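Local coordinates for protein acidocalcisomal pyrophosphatase (Trypanosoma cruzi, PDB 5CUV) that probably hydrolyses inorganic diphosphate to phosphate with the help of magnesium ions, as a soluble pyrophosphatase of the acidocalcisomes, at residues Gly93-Glu101 against Met119-Ile130. Sequence-based numbering, arbitrary orientation.
Sequences GYLEERKIE and MKSEINAIDGHI
L95 and I130 face each other as an antiparallel hydrogen-bonded pair, with L95 N 2.9 Å from I130 O and I130 N 2.8 Å from L95 O; E96 and H129 follow as a non-hydrogen-bonded pair, beyond which E97 N makes a weak bond to G128 O (3.2 Å). Just before the bridge, the phenol of Y94 lies over the H129 imidazole in an offset stack, centroids 3.9 Å apart and planes 14° from parallel. A chi1 of 67° swings the Y94 ring toward H129, whose ND1 lies over one of its faces; H129 CB adds a CH-pi contact. This two-stranded ladder between two helix-loop-helix elements is consistent with a pair of EF-hand-like units, and within the first loop D88 accepts a hydrogen bond from G93 N. On the face carrying L95 and I130, I100 CD1 meets I130 CG2 at 3.8 Å, while I100 CG2 touches the methyl CE of selenomethionine M119 at 4.1 Å. F84 of helix 73-87 and F135 of helix 132-141 also pack on I100, and W138 on M119. E97, extended beyond CG, lays its methylene CG against I130 CD1 and carries its carboxylate obliquely across K120, OE2 coming 3.1 Å from K120 CE and 4.2 Å from K120 NZ, too far for a salt bridge, though the opposite charges probably attract. Within 93-101, R98 NH1 is salt-bridged to E96 OE1, on the syn side but tilted 24° out of the carboxylate plane.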
loop_
_atom_site.group_PDB
_atom_site.type_symbol
_atom_site.label_atom_id
_atom_site.label_comp_id
_atom_site.label_asym_id
_atom_site.label_seq_id
_atom_site.Cartn_x
_atom_site.Cartn_y
_atom_site.Cartn_z
ATOM N N GLY A 93 21.402 23.539 -54.197
ATOM C CA GLY A 93 20.367 22.970 -55.068
ATOM C C GLY A 93 20.459 21.487 -55.425
ATOM O O GLY A 93 19.629 20.969 -56.183
ATOM N N TYR A 94 21.447 20.791 -54.885
ATOM C CA TYR A 94 21.620 19.383 -55.197
ATOM C C TYR A 94 22.624 18.930 -54.170
ATOM O O TYR A 94 23.136 19.768 -53.434
ATOM C CB TYR A 94 22.202 19.228 -56.616
ATOM C CG TYR A 94 23.637 19.758 -56.752
ATOM C CD1 TYR A 94 24.712 19.041 -56.222
ATOM C CD2 TYR A 94 23.893 21.037 -57.253
ATOM C CE1 TYR A 94 25.976 19.578 -56.161
ATOM C CE2 TYR A 94 25.164 21.582 -57.195
ATOM C CZ TYR A 94 26.202 20.848 -56.638
ATOM O OH TYR A 94 27.471 21.392 -56.504
ATOM N N LEU A 95 22.903 17.626 -54.126
ATOM C CA LEU A 95 23.886 17.058 -53.190
ATOM C C LEU A 95 24.848 16.033 -53.813
ATOM O O LEU A 95 24.484 15.323 -54.756
ATOM C CB LEU A 95 23.178 16.359 -52.034
ATOM C CG LEU A 95 22.557 17.185 -50.933
ATOM C CD1 LEU A 95 21.744 16.256 -50.089
ATOM C CD2 LEU A 95 23.631 17.893 -50.143
ATOM N N GLU A 96 26.060 15.940 -53.270
ATOM C CA GLU A 96 27.009 14.956 -53.762
ATOM C C GLU A 96 26.517 13.584 -53.296
ATOM O O GLU A 96 25.927 13.460 -52.238
ATOM C CB GLU A 96 28.425 15.238 -53.234
ATOM C CG GLU A 96 28.897 16.705 -53.504
ATOM C CD GLU A 96 30.370 17.006 -53.112
ATOM O OE1 GLU A 96 31.037 16.162 -52.433
ATOM O OE2 GLU A 96 30.846 18.117 -53.490
ATOM N N GLU A 97 26.760 12.556 -54.100
ATOM C CA GLU A 97 26.322 11.216 -53.788
ATOM C C GLU A 97 26.814 10.656 -52.463
ATOM O O GLU A 97 26.371 9.594 -52.042
ATOM C CB GLU A 97 26.740 10.275 -54.915
ATOM C CG GLU A 97 26.179 10.647 -56.303
ATOM C CD GLU A 97 26.774 9.780 -57.433
ATOM O OE1 GLU A 97 26.114 9.623 -58.504
ATOM O OE2 GLU A 97 27.910 9.269 -57.239
ATOM N N ARG A 98 27.740 11.337 -51.804
ATOM C CA ARG A 98 28.268 10.820 -50.540
ATOM C C ARG A 98 27.331 11.333 -49.429
ATOM O O ARG A 98 27.239 10.746 -48.346
ATOM C CB ARG A 98 29.728 11.301 -50.319
ATOM C CG ARG A 98 29.812 12.736 -49.740
ATOM C CD ARG A 98 30.868 13.692 -50.339
ATOM N NE ARG A 98 32.166 13.613 -49.674
ATOM C CZ ARG A 98 33.046 14.610 -49.638
ATOM N NH1 ARG A 98 32.775 15.773 -50.223
ATOM N NH2 ARG A 98 34.210 14.431 -49.027
ATOM N N LYS A 99 26.633 12.427 -49.725
ATOM C CA LYS A 99 25.721 13.025 -48.771
ATOM C C LYS A 99 24.425 12.271 -48.852
ATOM O O LYS A 99 23.922 11.792 -47.849
ATOM C CB LYS A 99 25.511 14.501 -49.079
ATOM C CG LYS A 99 26.414 15.378 -48.258
ATOM C CD LYS A 99 26.369 14.962 -46.791
ATOM C CE LYS A 99 27.320 15.800 -45.947
ATOM N NZ LYS A 99 28.716 15.700 -46.521
ATOM N N ILE A 100 23.881 12.178 -50.051
ATOM C CA ILE A 100 22.666 11.424 -50.290
ATOM C C ILE A 100 22.816 10.049 -49.590
ATOM O O ILE A 100 21.841 9.476 -49.123
ATOM C CB ILE A 100 22.467 11.177 -51.815
ATOM C CG1 ILE A 100 22.142 12.500 -52.534
ATOM C CG2 ILE A 100 21.467 10.041 -52.016
ATOM C CD1 ILE A 100 20.697 12.707 -52.896
ATOM N N GLU A 101 24.032 9.516 -49.523
ATOM C CA GLU A 101 24.232 8.221 -48.878
ATOM C C GLU A 101 24.172 8.335 -47.343
ATOM O O GLU A 101 23.749 7.391 -46.672
ATOM C CB GLU A 101 25.568 7.619 -49.312
ATOM C CG GLU A 101 25.980 6.318 -48.616
ATOM C CD GLU A 101 27.447 5.903 -48.931
ATOM O OE1 GLU A 101 27.796 5.772 -50.145
ATOM O OE2 GLU A 101 28.241 5.705 -47.958
HETATM N N MSE A 119 21.926 2.752 -56.656
HETATM C CA MSE A 119 21.483 4.082 -56.726
HETATM C C MSE A 119 22.144 4.985 -57.661
HETATM O O MSE A 119 21.579 5.750 -58.263
HETATM C CB MSE A 119 21.856 4.554 -55.389
HETATM C CG MSE A 119 21.389 5.886 -54.850
HETATM SE SE MSE A 119 22.686 7.237 -54.915
HETATM C CE MSE A 119 23.898 7.152 -53.551
ATOM N N LYS A 120 23.402 4.927 -57.741
ATOM C CA LYS A 120 24.142 5.733 -58.712
ATOM C C LYS A 120 23.688 5.336 -60.116
ATOM O O LYS A 120 23.318 6.185 -60.925
ATOM C CB LYS A 120 25.666 5.531 -58.591
ATOM C CG LYS A 120 26.249 6.030 -57.295
ATOM C CD LYS A 120 27.729 5.860 -57.254
ATOM C CE LYS A 120 28.269 6.480 -55.967
ATOM N NZ LYS A 120 29.551 5.852 -55.452
ATOM N N SER A 121 23.719 4.038 -60.399
ATOM C CA SER A 121 23.298 3.526 -61.698
ATOM C C SER A 121 21.909 4.086 -62.070
ATOM O O SER A 121 21.696 4.552 -63.180
ATOM C CB SER A 121 23.268 2.024 -61.636
ATOM O OG SER A 121 22.974 1.517 -62.900
ATOM N N GLU A 122 20.986 4.055 -61.109
ATOM C CA GLU A 122 19.624 4.571 -61.243
ATOM C C GLU A 122 19.598 6.046 -61.565
ATOM O O GLU A 122 18.872 6.486 -62.457
ATOM C CB GLU A 122 18.854 4.410 -59.935
ATOM C CG GLU A 122 18.574 2.995 -59.499
ATOM C CD GLU A 122 17.580 2.336 -60.391
ATOM O OE1 GLU A 122 16.418 2.824 -60.423
ATOM O OE2 GLU A 122 17.977 1.352 -61.059
ATOM N N ILE A 123 20.343 6.825 -60.792
ATOM C CA ILE A 123 20.364 8.257 -61.021
ATOM C C ILE A 123 21.289 8.597 -62.178
ATOM O O ILE A 123 21.132 9.635 -62.832
ATOM C CB ILE A 123 20.809 9.038 -59.778
ATOM C CG1 ILE A 123 20.069 8.525 -58.549
ATOM C CG2 ILE A 123 20.464 10.518 -59.957
ATOM C CD1 ILE A 123 18.754 9.285 -58.262
ATOM N N ASN A 124 22.243 7.726 -62.449
ATOM C CA ASN A 124 23.156 7.979 -63.532
ATOM C C ASN A 124 23.504 9.477 -63.601
ATOM O O ASN A 124 23.219 10.152 -64.591
ATOM C CB ASN A 124 22.519 7.498 -64.836
ATOM C CG ASN A 124 23.480 7.548 -66.020
ATOM O OD1 ASN A 124 24.718 7.355 -65.875
ATOM N ND2 ASN A 124 22.920 7.782 -67.206
ATOM N N ALA A 125 24.091 9.996 -62.525
ATOM C CA ALA A 125 24.490 11.404 -62.464
ATOM C C ALA A 125 26.025 11.522 -62.672
ATOM O O ALA A 125 26.807 11.651 -61.717
ATOM C CB ALA A 125 24.093 11.973 -61.124
ATOM N N ILE A 126 26.436 11.478 -63.933
ATOM C CA ILE A 126 27.835 11.521 -64.312
ATOM C C ILE A 126 28.719 12.459 -63.474
ATOM O O ILE A 126 29.865 12.120 -63.174
ATOM C CB ILE A 126 27.941 11.882 -65.772
ATOM C CG1 ILE A 126 29.050 11.090 -66.442
ATOM C CG2 ILE A 126 28.151 13.382 -65.906
ATOM C CD1 ILE A 126 29.413 11.657 -67.824
ATOM N N ASP A 127 28.200 13.617 -63.075
ATOM C CA ASP A 127 28.991 14.545 -62.263
ATOM C C ASP A 127 28.814 14.309 -60.736
ATOM O O ASP A 127 29.505 14.919 -59.901
ATOM C CB ASP A 127 28.649 15.996 -62.649
ATOM C CG ASP A 127 27.292 16.441 -62.140
ATOM O OD1 ASP A 127 26.340 15.638 -62.258
ATOM O OD2 ASP A 127 27.177 17.588 -61.644
ATOM N N GLY A 128 27.889 13.402 -60.389
ATOM C CA GLY A 128 27.643 13.038 -58.993
ATOM C C GLY A 128 26.809 14.043 -58.222
ATOM O O GLY A 128 26.726 14.012 -56.994
ATOM N N HIS A 129 26.197 14.937 -58.974
ATOM C CA HIS A 129 25.376 15.964 -58.411
ATOM C C HIS A 129 23.943 15.446 -58.470
ATOM O O HIS A 129 23.381 15.240 -59.553
ATOM C CB HIS A 129 25.565 17.259 -59.231
ATOM C CG HIS A 129 26.856 17.980 -58.949
ATOM N ND1 HIS A 129 27.045 19.316 -59.252
ATOM C CD2 HIS A 129 27.986 17.575 -58.321
ATOM C CE1 HIS A 129 28.230 19.704 -58.812
ATOM N NE2 HIS A 129 28.820 18.666 -58.241
ATOM N N ILE A 130 23.339 15.223 -57.305
ATOM C CA ILE A 130 21.978 14.691 -57.282
ATOM C C ILE A 130 20.908 15.655 -56.824
ATOM O O ILE A 130 20.937 16.177 -55.713
ATOM C CB ILE A 130 21.923 13.450 -56.441
ATOM C CG1 ILE A 130 23.058 12.515 -56.847
ATOM C CG2 ILE A 130 20.610 12.763 -56.649
ATOM C CD1 ILE A 130 22.980 11.163 -56.191
#